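PDB 3LSO: putative membrane anchored protein from Corynebacterium diphtheriae, which is of unknown function but is probably anchored in the cell membrane by a hydrophobic helix, with a row of beta-rich domains held outside the cell. Local coordinates for residues B[295-300]-B[434-439]; B[327-332]-B[407-412]; B[334-339]-B[401-406]; B[362-367]-B[395-400]; B[428-433]-B[441-446]. One frame throughout, in Å; residues are numbered along the deposited sequence.

Contact 1. Residues B[295-300]-B[434-439]; sequences DTDSYT and YKYSNS
K435 and Y436 reach across to D295, T296, D297 and Y299 with their polar ends. The tight part of the contact is the ammonium group of K435. NZ forms salt bridges with D295 OD1 and with D297 OD2, the latter at 2.7 Å. D297 OD2 accepts with its anti lone pair, the one pointing away from the other carboxylate oxygen. A third bond runs from K435 NZ to Y299 OH (2.9 Å). CG of K435 sits between the backbone N and the carbonyl carbon (chi1 68°), and the chain is extended from there, which carries NZ straight to the two acids. This salt-bridge network lies at one end of the C-terminal beta sandwich. It ties the loop leading into strand 298-303, and Y299 on that strand, to the end of strand 425-435 in the other sheet. The Y436 hydroxyl lies toward the more exposed side, beside T296. It donates to D297 OD2 at 2.9 Å, coming from above the carboxylate plane, so that D297 OD2 takes two donors. T296 OG1 donates to Y436 OH (2.9 Å), and T296 N adds a weak bond to the same oxygen. T296 is exposed and Y436 partly so. One face of the Y436 ring is lined by K435 CG, near the rim. The other oxygen of D297, OD1, is held by the backbone N of N331.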
# COMPACT_ATOMS: atom_id res chain seq x y z
N ASP B 295 9.38 25.97 -22.44
CA ASP B 295 7.95 25.88 -22.68
C ASP B 295 7.12 26.14 -21.40
O ASP B 295 6.90 25.24 -20.56
CB ASP B 295 7.64 24.53 -23.29
CG ASP B 295 6.30 24.49 -24.00
OD1 ASP B 295 5.41 25.33 -23.66
OD2 ASP B 295 6.14 23.62 -24.89
N THR B 296 6.69 27.39 -21.25
CA THR B 296 5.90 27.78 -20.09
C THR B 296 4.49 27.18 -20.14
O THR B 296 3.80 27.10 -19.14
CB THR B 296 5.77 29.31 -19.94
OG1 THR B 296 5.44 29.90 -21.22
CG2 THR B 296 7.04 29.89 -19.46
N ASP B 297 4.06 26.76 -21.32
CA ASP B 297 2.72 26.23 -21.44
C ASP B 297 2.61 24.80 -20.94
O ASP B 297 3.56 24.23 -20.46
CB ASP B 297 2.24 26.38 -22.86
CG ASP B 297 2.26 27.80 -23.29
OD1 ASP B 297 1.77 28.65 -22.50
OD2 ASP B 297 2.79 28.07 -24.37
N SER B 298 1.42 24.24 -20.99
CA SER B 298 1.31 22.84 -20.67
C SER B 298 0.25 22.21 -21.58
O SER B 298 -0.48 22.94 -22.25
CB SER B 298 1.07 22.64 -19.16
OG SER B 298 -0.29 22.79 -18.82
N TYR B 299 0.22 20.87 -21.63
CA TYR B 299 -0.55 20.14 -22.62
C TYR B 299 -1.43 19.05 -22.01
O TYR B 299 -1.15 18.49 -20.95
CB TYR B 299 0.41 19.48 -23.62
CG TYR B 299 1.35 20.45 -24.26
CD1 TYR B 299 2.37 21.02 -23.54
CD2 TYR B 299 1.21 20.81 -25.61
CE1 TYR B 299 3.23 21.93 -24.10
CE2 TYR B 299 2.06 21.74 -26.20
CZ TYR B 299 3.08 22.30 -25.43
OH TYR B 299 3.95 23.22 -25.95
N THR B 300 -2.50 18.72 -22.73
CA THR B 300 -3.35 17.57 -22.42
C THR B 300 -3.81 16.93 -23.76
O THR B 300 -3.38 17.36 -24.85
CB THR B 300 -4.54 17.95 -21.49
OG1 THR B 300 -5.34 16.79 -21.25
CG2 THR B 300 -5.43 18.96 -22.12
N TYR B 434 4.99 25.33 -32.78
CA TYR B 434 5.91 26.38 -33.18
C TYR B 434 5.19 27.61 -32.67
O TYR B 434 4.06 27.89 -33.13
CB TYR B 434 6.07 26.41 -34.70
CG TYR B 434 6.84 27.56 -35.26
CD1 TYR B 434 7.99 28.06 -34.61
CD2 TYR B 434 6.45 28.16 -36.47
CE1 TYR B 434 8.70 29.15 -35.14
CE2 TYR B 434 7.17 29.25 -37.02
CZ TYR B 434 8.28 29.72 -36.34
OH TYR B 434 9.00 30.75 -36.85
N LYS B 435 5.82 28.31 -31.71
CA LYS B 435 5.16 29.38 -30.97
C LYS B 435 6.17 30.33 -30.38
O LYS B 435 7.36 30.02 -30.37
CB LYS B 435 4.32 28.79 -29.83
CG LYS B 435 5.13 28.14 -28.71
CD LYS B 435 4.25 27.27 -27.85
CE LYS B 435 5.03 26.80 -26.63
NZ LYS B 435 4.15 26.09 -25.66
N TYR B 436 5.68 31.46 -29.86
CA TYR B 436 6.50 32.49 -29.20
C TYR B 436 7.20 33.43 -30.16
O TYR B 436 7.59 33.03 -31.27
CB TYR B 436 7.57 31.91 -28.27
CG TYR B 436 7.03 31.11 -27.12
CD1 TYR B 436 5.68 31.15 -26.79
CD2 TYR B 436 7.88 30.32 -26.35
CE1 TYR B 436 5.18 30.41 -25.74
CE2 TYR B 436 7.40 29.58 -25.28
CZ TYR B 436 6.04 29.63 -24.98
OH TYR B 436 5.55 28.90 -23.92
N SER B 437 7.32 34.69 -29.71
CA SER B 437 8.18 35.73 -30.28
C SER B 437 9.60 35.21 -30.43
O SER B 437 10.12 35.15 -31.54
CB SER B 437 8.17 36.92 -29.29
OG SER B 437 8.30 38.19 -29.91
N ASN B 438 10.26 34.90 -29.32
CA ASN B 438 11.54 34.19 -29.34
C ASN B 438 11.13 32.76 -29.59
O ASN B 438 10.83 32.02 -28.64
CB ASN B 438 12.31 34.33 -28.02
CG ASN B 438 13.81 34.05 -28.17
OD1 ASN B 438 14.21 33.08 -28.82
ND2 ASN B 438 14.67 34.90 -27.56
N SER B 439 11.11 32.38 -30.86
CA SER B 439 10.25 31.27 -31.31
C SER B 439 10.79 29.87 -31.03
O SER B 439 11.87 29.52 -31.49
CB SER B 439 9.96 31.42 -32.80
OG SER B 439 11.10 31.12 -33.57

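Contact 2. Residues B[327-332]-B[407-412]; sequences SLLPNK and TSPQTV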
# COMPACT_ATOMS: atom_id res chain seq x y z
N SER B 327 -4.33 19.22 -26.91
CA SER B 327 -4.60 20.60 -26.58
C SER B 327 -3.37 21.27 -26.02
O SER B 327 -2.73 20.72 -25.13
CB SER B 327 -5.70 20.66 -25.53
OG SER B 327 -6.98 20.39 -26.04
N LEU B 328 -3.03 22.46 -26.49
CA LEU B 328 -2.05 23.29 -25.79
C LEU B 328 -2.80 24.23 -24.87
O LEU B 328 -3.74 24.89 -25.30
CB LEU B 328 -1.24 24.09 -26.79
CG LEU B 328 -0.22 25.12 -26.37
CD1 LEU B 328 0.36 25.64 -27.64
CD2 LEU B 328 -0.83 26.31 -25.57
N LEU B 329 -2.36 24.32 -23.62
CA LEU B 329 -3.06 25.10 -22.61
C LEU B 329 -2.26 26.36 -22.26
O LEU B 329 -1.31 26.27 -21.51
CB LEU B 329 -3.26 24.22 -21.37
CG LEU B 329 -3.90 22.85 -21.63
CD1 LEU B 329 -3.81 21.95 -20.41
CD2 LEU B 329 -5.36 22.94 -22.14
N PRO B 330 -2.65 27.53 -22.80
CA PRO B 330 -1.85 28.71 -22.61
C PRO B 330 -1.62 28.93 -21.15
O PRO B 330 -2.51 28.67 -20.35
CB PRO B 330 -2.75 29.84 -23.12
CG PRO B 330 -3.56 29.23 -24.08
CD PRO B 330 -3.84 27.84 -23.60
N ASN B 331 -0.42 29.39 -20.81
CA ASN B 331 -0.16 29.75 -19.44
C ASN B 331 -0.77 31.09 -19.08
O ASN B 331 -1.37 31.21 -18.03
CB ASN B 331 1.32 29.75 -19.16
CG ASN B 331 1.63 29.89 -17.68
OD1 ASN B 331 1.10 30.77 -17.00
ND2 ASN B 331 2.48 29.01 -17.17
N LYS B 332 -0.60 32.11 -19.92
CA LYS B 332 -1.17 33.43 -19.68
C LYS B 332 -1.82 33.84 -20.97
O LYS B 332 -1.75 33.12 -21.92
CB LYS B 332 -0.04 34.41 -19.34
CG LYS B 332 1.02 34.50 -20.46
CD LYS B 332 2.14 35.52 -20.18
CE LYS B 332 2.86 35.92 -21.48
NZ LYS B 332 4.30 36.21 -21.24
N THR B 407 -6.88 32.17 -22.40
CA THR B 407 -6.21 30.93 -21.98
C THR B 407 -6.99 29.64 -22.28
O THR B 407 -6.75 28.60 -21.65
CB THR B 407 -5.91 30.92 -20.48
OG1 THR B 407 -7.15 30.94 -19.77
CG2 THR B 407 -5.08 32.11 -20.08
N SER B 408 -7.93 29.68 -23.23
CA SER B 408 -8.71 28.48 -23.48
C SER B 408 -7.93 27.56 -24.45
O SER B 408 -7.23 28.05 -25.35
CB SER B 408 -10.11 28.83 -23.98
OG SER B 408 -10.06 29.18 -25.34
N PRO B 409 -8.04 26.23 -24.26
CA PRO B 409 -7.21 25.28 -24.99
C PRO B 409 -7.18 25.55 -26.49
O PRO B 409 -8.22 25.84 -27.07
CB PRO B 409 -7.92 23.96 -24.75
CG PRO B 409 -8.65 24.12 -23.47
CD PRO B 409 -9.10 25.54 -23.49
N GLN B 410 -5.99 25.46 -27.08
CA GLN B 410 -5.80 25.45 -28.54
C GLN B 410 -5.68 23.98 -29.00
O GLN B 410 -4.70 23.32 -28.72
CB GLN B 410 -4.54 26.22 -28.94
CG GLN B 410 -4.35 27.60 -28.28
CD GLN B 410 -5.42 28.61 -28.65
OE1 GLN B 410 -6.37 28.83 -27.90
NE2 GLN B 410 -5.28 29.23 -29.80
N THR B 411 -6.67 23.46 -29.71
CA THR B 411 -6.78 22.02 -29.91
C THR B 411 -6.69 21.60 -31.38
O THR B 411 -7.31 22.18 -32.27
CB THR B 411 -8.10 21.52 -29.31
OG1 THR B 411 -8.14 21.87 -27.93
CG2 THR B 411 -8.22 20.03 -29.43
N VAL B 412 -5.91 20.57 -31.64
CA VAL B 412 -6.00 19.92 -32.91
C VAL B 412 -6.48 18.47 -32.66
O VAL B 412 -6.07 17.82 -31.69
CB VAL B 412 -4.67 20.02 -33.62
CG1 VAL B 412 -3.57 19.81 -32.64
CG2 VAL B 412 -4.58 19.00 -34.73
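The four-stranded antiparallel sheet of the C-terminal beta sandwich has strands 321-329 and 410-417 side by side at its centre, and here S327 and L328 pair with T411 and Q410. The two short strand segments run at 167° to each other. L328 and Q410 form a hydrogen-bonded pair. L328 N donates to Q410 O at 2.9 Å, and Q410 N returns a bond to L328 O, also at 2.9 Å. The side chain of L328 turns inward, where it touches V337 of the opposite sheet. Beyond the strands both chains continue as loops, and proline packing takes over. The ring of P330 lies against the backbone of T407, with P330 CD 3.6 Å from T407 O. P330 is buried and also touches I335 and V404. CG2 of T407 rests on the backbone of K332 (CG2 to C 3.8 Å). On the face that carries S327 and T411, P409 and L329 meet near the surface. There L329 CD2 lies 3.7 Å from P409 CG. S327 and T411 form the non-hydrogen-bonded pair, so their backbones exchange no N-H bond. Their hydroxyls make the link instead. Each oxygen lies anti to its own carbonyl carbon (chi1 -75° for S327, -57° for T411), and S327 OG is hydrogen-bonded to T411 OG1 at 2.7 Å.

Contact 3. Residues B[334-339]-B[401-406]; sequences PIRVYE and SYSVVD
I335 and V404 form an antiparallel hydrogen-bonded pair, with V404 N to I335 O at 2.7 Å and I335 N to V404 O at 3.2 Å. V337 N adds a bond to Y402 O (3.0 Å). I335 and V404 lie side by side and point the same way, with I335 CG1 3.6 Å from V404 CB. On the other face of the strands, R336 bends at chi2 and chi3 and folds over the short strand. Its NH1 donates to S403 OG (2.8 Å), which lies in the guanidinium plane. One face of the guanidinium covers Y402 CB. The turn into strand 403-404 is an ST turn, in which S401 OG accepts from S403 N. Strand 335-343 has a classic beta bulge here, with Y338 and E339 both facing Y434 of the next strand. Y402 packs against this bulge. The edge of the Y338 ring meets the face of the Y402 ring in a T-shaped stack, with ring centroids 4.8 Å apart and planes at 71°. Y338 CA also lies over that Y402 face as a CH-pi contact, 4.0 Å from the ring centroid. Y402 OH is hydrogen-bonded to Y378 N, and the Y378 ring meets both tyrosines.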
# COMPACT_ATOMS: atom_id res chain seq x y z
N PRO B 334 -2.18 37.48 -23.66
CA PRO B 334 -2.10 36.76 -24.92
C PRO B 334 -0.76 36.04 -25.12
O PRO B 334 0.23 36.35 -24.46
CB PRO B 334 -2.20 37.88 -25.93
CG PRO B 334 -1.50 39.02 -25.27
CD PRO B 334 -1.87 38.91 -23.84
N ILE B 335 -0.74 35.08 -26.03
CA ILE B 335 0.50 34.46 -26.43
C ILE B 335 0.43 34.33 -27.95
O ILE B 335 -0.64 34.52 -28.54
CB ILE B 335 0.70 33.07 -25.78
CG1 ILE B 335 -0.36 32.08 -26.25
CG2 ILE B 335 0.70 33.17 -24.28
CD1 ILE B 335 -0.13 30.64 -25.81
N ARG B 336 1.58 33.99 -28.56
CA ARG B 336 1.68 33.82 -30.01
C ARG B 336 1.97 32.39 -30.33
O ARG B 336 2.96 31.86 -29.83
CB ARG B 336 2.81 34.68 -30.53
CG ARG B 336 2.67 36.13 -30.08
CD ARG B 336 1.73 36.86 -31.04
NE ARG B 336 2.32 37.01 -32.37
CZ ARG B 336 1.67 37.49 -33.41
NH1 ARG B 336 0.39 37.87 -33.25
NH2 ARG B 336 2.28 37.62 -34.58
N VAL B 337 1.10 31.77 -31.12
CA VAL B 337 1.25 30.38 -31.55
C VAL B 337 1.09 30.33 -33.06
O VAL B 337 0.11 30.82 -33.61
CB VAL B 337 0.17 29.45 -30.91
CG1 VAL B 337 0.15 28.06 -31.55
CG2 VAL B 337 0.34 29.34 -29.40
N TYR B 338 2.06 29.72 -33.72
CA TYR B 338 2.07 29.62 -35.16
C TYR B 338 1.52 28.29 -35.65
O TYR B 338 0.50 28.30 -36.32
CB TYR B 338 3.48 29.85 -35.68
CG TYR B 338 4.17 31.01 -35.00
CD1 TYR B 338 3.54 32.25 -34.92
CD2 TYR B 338 5.46 30.87 -34.42
CE1 TYR B 338 4.13 33.33 -34.31
CE2 TYR B 338 6.06 31.97 -33.80
CZ TYR B 338 5.36 33.20 -33.76
OH TYR B 338 5.88 34.32 -33.17
N GLU B 339 2.20 27.17 -35.40
CA GLU B 339 1.69 25.84 -35.81
C GLU B 339 1.37 24.98 -34.65
O GLU B 339 2.05 25.02 -33.62
CB GLU B 339 2.72 25.05 -36.58
CG GLU B 339 2.38 24.73 -37.97
CD GLU B 339 3.48 23.91 -38.59
OE1 GLU B 339 3.96 22.93 -37.93
OE2 GLU B 339 3.88 24.27 -39.72
N SER B 401 -5.04 36.32 -36.90
CA SER B 401 -3.79 36.58 -36.21
C SER B 401 -3.29 35.34 -35.49
O SER B 401 -4.08 34.51 -35.03
CB SER B 401 -3.96 37.72 -35.22
OG SER B 401 -2.78 37.87 -34.44
N TYR B 402 -1.97 35.26 -35.37
CA TYR B 402 -1.29 34.26 -34.55
C TYR B 402 -1.44 34.53 -33.05
O TYR B 402 -0.85 33.81 -32.21
CB TYR B 402 0.22 34.24 -34.88
CG TYR B 402 0.63 33.51 -36.15
CD1 TYR B 402 -0.00 32.35 -36.53
CD2 TYR B 402 1.66 33.99 -36.95
CE1 TYR B 402 0.37 31.67 -37.66
CE2 TYR B 402 2.04 33.31 -38.08
CZ TYR B 402 1.38 32.15 -38.43
OH TYR B 402 1.73 31.43 -39.56
N SER B 403 -2.18 35.56 -32.68
CA SER B 403 -2.36 35.81 -31.27
C SER B 403 -3.46 34.94 -30.66
O SER B 403 -4.57 34.85 -31.18
CB SER B 403 -2.60 37.30 -31.00
OG SER B 403 -1.37 38.00 -31.04
N VAL B 404 -3.13 34.29 -29.56
CA VAL B 404 -4.10 33.56 -28.77
C VAL B 404 -4.56 34.54 -27.72
O VAL B 404 -3.78 34.97 -26.88
CB VAL B 404 -3.45 32.34 -28.17
CG1 VAL B 404 -4.43 31.59 -27.24
CG2 VAL B 404 -2.93 31.46 -29.29
N VAL B 405 -5.81 34.92 -27.76
CA VAL B 405 -6.21 36.06 -26.94
C VAL B 405 -6.68 35.68 -25.58
O VAL B 405 -6.84 36.56 -24.74
CB VAL B 405 -7.28 36.98 -27.60
CG1 VAL B 405 -6.87 37.38 -28.99
CG2 VAL B 405 -8.63 36.32 -27.63
N ASP B 406 -6.94 34.39 -25.35
CA ASP B 406 -7.42 33.92 -24.03
C ASP B 406 -6.71 32.62 -23.64
O ASP B 406 -6.03 32.03 -24.45
CB ASP B 406 -8.95 33.76 -24.01
CG ASP B 406 -9.46 32.76 -25.04
OD1 ASP B 406 -8.82 31.69 -25.22
OD2 ASP B 406 -10.52 33.03 -25.67

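Contact 4. Residues B[362-367]-B[395-400]; sequences KLATTG and GFHSDT
L363 lies over one face of the F396 ring. The two residues form a non-hydrogen-bonded antiparallel pair. From the backbone outward, L363 CB is 4.0 Å from F396 CE1, and CG sits over the ring at the same distance from that atom. L363 CD1 lies between F396 CE1 (4.0 Å) and CZ (4.1 Å). CG of L363 is anti to the backbone N (chi1 -163°), which runs the branch across the ring and not off its edge. L363 is exposed, whereas F396 is buried and its CE2 side touches V412 of the other sheet. On the opposite face of the strands, A364 CB packs obliquely against the imidazole of H397, 3.4 Å from ND1. H397 NE2 makes a weak bond to Y378 O. K362 and H397 form a hydrogen-bonded pair at one end: K362 N donates to H397 O and H397 N to K362 O. At the other end T365 and G395 form a second such pair, within a classic beta bulge in which A364 and T365 both face G395. G395 O accepts from A364 N (2.9 Å) and from T365 N (3.1 Å). G395 N returns a bond to T365 O (2.8 Å). T365 OG1 is hydrogen-bonded to E339 OE2. The bulge thus costs the pairing no backbone bond at A364. Two N-H groups on one carbonyl oxygen are consistent with a firmly placed G395 carbonyl.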
# COMPACT_ATOMS: atom_id res chain seq x y z
N LYS B 362 -5.14 26.91 -41.68
CA LYS B 362 -4.67 26.42 -42.93
C LYS B 362 -3.68 25.30 -42.68
O LYS B 362 -2.89 25.38 -41.75
CB LYS B 362 -4.17 27.57 -43.80
CG LYS B 362 -5.37 28.22 -44.59
CD LYS B 362 -5.10 29.64 -45.10
CE LYS B 362 -5.98 30.02 -46.32
NZ LYS B 362 -7.44 30.12 -45.99
N LEU B 363 -3.79 24.23 -43.43
CA LEU B 363 -2.88 23.12 -43.24
C LEU B 363 -1.63 23.41 -44.01
O LEU B 363 -1.56 23.10 -45.18
CB LEU B 363 -3.47 21.81 -43.77
CG LEU B 363 -2.82 20.51 -43.30
CD1 LEU B 363 -3.78 19.39 -43.65
CD2 LEU B 363 -1.42 20.25 -43.86
N ALA B 364 -0.63 23.94 -43.34
CA ALA B 364 0.58 24.37 -44.01
C ALA B 364 1.65 23.30 -44.09
O ALA B 364 2.37 23.23 -45.07
CB ALA B 364 1.13 25.58 -43.32
N THR B 365 1.80 22.50 -43.03
CA THR B 365 2.87 21.51 -42.99
C THR B 365 2.40 20.04 -43.08
O THR B 365 1.49 19.59 -42.32
CB THR B 365 3.67 21.71 -41.76
OG1 THR B 365 4.29 22.97 -41.87
CG2 THR B 365 4.75 20.68 -41.66
N THR B 366 3.00 19.31 -44.01
CA THR B 366 2.72 17.91 -44.16
C THR B 366 4.06 17.23 -43.99
O THR B 366 5.02 17.55 -44.70
CB THR B 366 2.18 17.63 -45.56
OG1 THR B 366 1.04 18.48 -45.82
CG2 THR B 366 1.81 16.16 -45.70
N GLY B 367 4.14 16.27 -43.07
CA GLY B 367 5.41 15.69 -42.72
C GLY B 367 6.24 16.78 -42.10
O GLY B 367 5.85 17.40 -41.12
N GLY B 395 0.43 20.05 -39.77
CA GLY B 395 0.48 21.27 -38.97
C GLY B 395 -0.33 22.44 -39.49
O GLY B 395 -0.24 22.82 -40.67
N PHE B 396 -1.09 23.05 -38.60
CA PHE B 396 -2.13 24.01 -38.95
C PHE B 396 -1.81 25.39 -38.45
O PHE B 396 -1.28 25.54 -37.35
CB PHE B 396 -3.42 23.56 -38.29
CG PHE B 396 -3.97 22.27 -38.84
CD1 PHE B 396 -4.92 22.27 -39.87
CD2 PHE B 396 -3.55 21.04 -38.30
CE1 PHE B 396 -5.44 21.07 -40.37
CE2 PHE B 396 -4.07 19.83 -38.78
CZ PHE B 396 -5.03 19.84 -39.82
N HIS B 397 -2.13 26.40 -39.24
CA HIS B 397 -1.89 27.77 -38.85
C HIS B 397 -3.21 28.51 -38.84
O HIS B 397 -4.02 28.36 -39.73
CB HIS B 397 -0.99 28.45 -39.86
CG HIS B 397 0.44 28.01 -39.81
ND1 HIS B 397 0.83 26.75 -40.19
CD2 HIS B 397 1.58 28.68 -39.50
CE1 HIS B 397 2.14 26.64 -40.08
NE2 HIS B 397 2.62 27.80 -39.67
N SER B 398 -3.42 29.35 -37.84
CA SER B 398 -4.63 30.14 -37.79
C SER B 398 -4.74 31.00 -39.05
O SER B 398 -3.73 31.50 -39.56
CB SER B 398 -4.60 31.03 -36.57
OG SER B 398 -5.61 32.01 -36.65
N ASP B 399 -5.94 31.18 -39.56
CA ASP B 399 -6.09 32.06 -40.71
C ASP B 399 -6.49 33.47 -40.31
O ASP B 399 -6.92 34.26 -41.13
CB ASP B 399 -7.05 31.47 -41.76
CG ASP B 399 -8.48 31.30 -41.24
OD1 ASP B 399 -8.73 31.42 -40.01
OD2 ASP B 399 -9.37 31.04 -42.08
N THR B 400 -6.34 33.78 -39.03
CA THR B 400 -6.41 35.17 -38.55
C THR B 400 -5.07 35.44 -37.88
O THR B 400 -4.06 34.82 -38.23
CB THR B 400 -7.55 35.36 -37.55
OG1 THR B 400 -7.44 34.34 -36.55
CG2 THR B 400 -8.90 35.23 -38.24

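Contact 5. Residues B[428-433]-B[441-446]; sequences MFQMGV and KDLVSI
S445 OG accepts two N-H groups, a weak bond from Q430 NE2 (3.3 Å) and one from the backbone N of D289. The Q430 bond is nearly straight, with 175° at the hydrogen. The chain of Q430 is extended beyond CG and passes S445 CA. Its other amide atom, OE1, takes a bond from N343 ND2. Both ends of the amide thus have a partner, which would limit its rotation, though the NE2 bond is weak. M428, a selenomethionine, covers the other side of S445, with SE 3.8 Å from S445 CB. Further along, L443 CD2 packs on G432 CA at 3.5 Å, where the glycine has no side chain in the way. On the other face, V433 and D442 lie alongside each other, with V433 CG2 3.7 Å from D442 CB. D442 OD2 accepts a hydrogen bond from the backbone N of K292. I446 CD1 touches CB of M431, also a selenomethionine, at 4.0 Å. M431 continues into the sandwich interior and touches L328 and Y299. The backbones hold together through paired bonds at M431 with V444 and at V433 with D442. V444 N to M431 O measures 2.8 Å, as does V433 N to D442 O. This is an antiparallel beta hairpin, made of strands 425-435 and 440-453, within one sheet of the beta sandwich.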
# COMPACT_ATOMS: atom_id res chain seq x y z
N MSE B 428 2.46 6.86 -27.39
CA MSE B 428 1.71 8.09 -27.16
C MSE B 428 1.69 8.88 -28.43
O MSE B 428 2.58 8.72 -29.27
CB MSE B 428 2.42 8.99 -26.16
CG MSE B 428 2.18 8.71 -24.70
SE MSE B 428 3.53 9.67 -23.70
CE MSE B 428 5.05 8.60 -24.24
N PHE B 429 0.73 9.77 -28.56
CA PHE B 429 0.83 10.77 -29.60
C PHE B 429 1.58 12.01 -29.11
O PHE B 429 1.68 12.26 -27.90
CB PHE B 429 -0.56 11.10 -30.11
CG PHE B 429 -1.20 9.97 -30.82
CD1 PHE B 429 -1.14 9.87 -32.19
CD2 PHE B 429 -1.82 8.95 -30.11
CE1 PHE B 429 -1.72 8.82 -32.85
CE2 PHE B 429 -2.41 7.87 -30.78
CZ PHE B 429 -2.35 7.81 -32.15
N GLN B 430 2.12 12.79 -30.04
CA GLN B 430 2.79 14.02 -29.67
C GLN B 430 2.09 15.20 -30.28
O GLN B 430 1.39 15.05 -31.29
CB GLN B 430 4.23 14.00 -30.19
CG GLN B 430 5.09 12.89 -29.58
CD GLN B 430 6.50 12.87 -30.15
OE1 GLN B 430 6.71 13.06 -31.34
NE2 GLN B 430 7.47 12.65 -29.28
N MSE B 431 2.28 16.38 -29.69
CA MSE B 431 1.91 17.64 -30.37
C MSE B 431 3.18 18.30 -30.87
O MSE B 431 4.17 18.42 -30.12
CB MSE B 431 1.19 18.60 -29.44
CG MSE B 431 0.32 19.65 -30.17
SE MSE B 431 -0.56 20.80 -28.87
CE MSE B 431 -2.03 21.38 -29.94
N GLY B 432 3.15 18.70 -32.14
CA GLY B 432 4.19 19.58 -32.71
C GLY B 432 3.76 21.02 -32.41
O GLY B 432 2.58 21.34 -32.54
N VAL B 433 4.68 21.87 -31.97
CA VAL B 433 4.34 23.27 -31.74
C VAL B 433 5.42 24.19 -32.27
O VAL B 433 6.60 23.88 -32.20
CB VAL B 433 4.12 23.59 -30.26
CG1 VAL B 433 3.02 22.77 -29.75
CG2 VAL B 433 5.36 23.25 -29.47
N LYS B 441 10.35 25.53 -31.21
CA LYS B 441 9.76 24.45 -31.97
C LYS B 441 9.96 23.21 -31.12
O LYS B 441 11.06 22.97 -30.60
CB LYS B 441 10.47 24.29 -33.33
CG LYS B 441 10.50 25.55 -34.22
CD LYS B 441 11.79 25.68 -35.04
CE LYS B 441 11.94 27.09 -35.59
NZ LYS B 441 12.59 27.14 -36.92
N ASP B 442 8.91 22.41 -30.97
CA ASP B 442 8.97 21.28 -30.06
C ASP B 442 7.99 20.17 -30.47
O ASP B 442 6.94 20.45 -31.08
CB ASP B 442 8.65 21.78 -28.66
CG ASP B 442 9.17 20.85 -27.56
OD1 ASP B 442 9.72 19.76 -27.89
OD2 ASP B 442 9.02 21.26 -26.36
N LEU B 443 8.34 18.92 -30.15
CA LEU B 443 7.42 17.81 -30.26
C LEU B 443 7.25 17.25 -28.86
O LEU B 443 8.23 16.88 -28.20
CB LEU B 443 7.94 16.75 -31.21
CG LEU B 443 7.92 17.18 -32.68
CD1 LEU B 443 8.94 16.41 -33.49
CD2 LEU B 443 6.53 17.05 -33.33
N VAL B 444 6.01 17.24 -28.38
CA VAL B 444 5.78 16.93 -26.96
C VAL B 444 4.85 15.74 -26.78
O VAL B 444 3.68 15.78 -27.21
CB VAL B 444 5.18 18.13 -26.23
CG1 VAL B 444 5.09 17.81 -24.76
CG2 VAL B 444 6.03 19.36 -26.47
N SER B 445 5.38 14.70 -26.15
CA SER B 445 4.63 13.49 -25.84
C SER B 445 3.51 13.79 -24.87
O SER B 445 3.74 14.42 -23.84
CB SER B 445 5.56 12.46 -25.21
OG SER B 445 6.56 12.12 -26.14
N ILE B 446 2.30 13.35 -25.22
CA ILE B 446 1.13 13.64 -24.41
C ILE B 446 0.68 12.34 -23.79
O ILE B 446 0.10 11.49 -24.47
CB ILE B 446 0.02 14.37 -25.22
CG1 ILE B 446 0.46 15.80 -25.54
CG2 ILE B 446 -1.26 14.50 -24.41
CD1 ILE B 446 -0.41 16.47 -26.49

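In the fold
All five contacts lie in the C-terminal beta sandwich, on the same side of the chain's centre. Contact 2 lies in one sheet. Contacts 3, 4 and 5 lie in the other. Contact 1 joins the two across one end. The centres of contacts 1, 2 and 3 are about 10 Å apart, and contact 5 is about 11 Å from contact 1. Contact 4 is about 14 Å from contact 3. Along the chain, contacts 4, 3, 2 and 1 are nested, innermost first. Contact 5 comes after contacts 2, 3 and 4 and crosses contact 1, with which it shares strand 425-435. M431 of contact 5 packs on contact 2 between the sheets. Contacts 1 to 3 thus bring sequence-distant segments together in one domain, while contact 5 is a local hairpin.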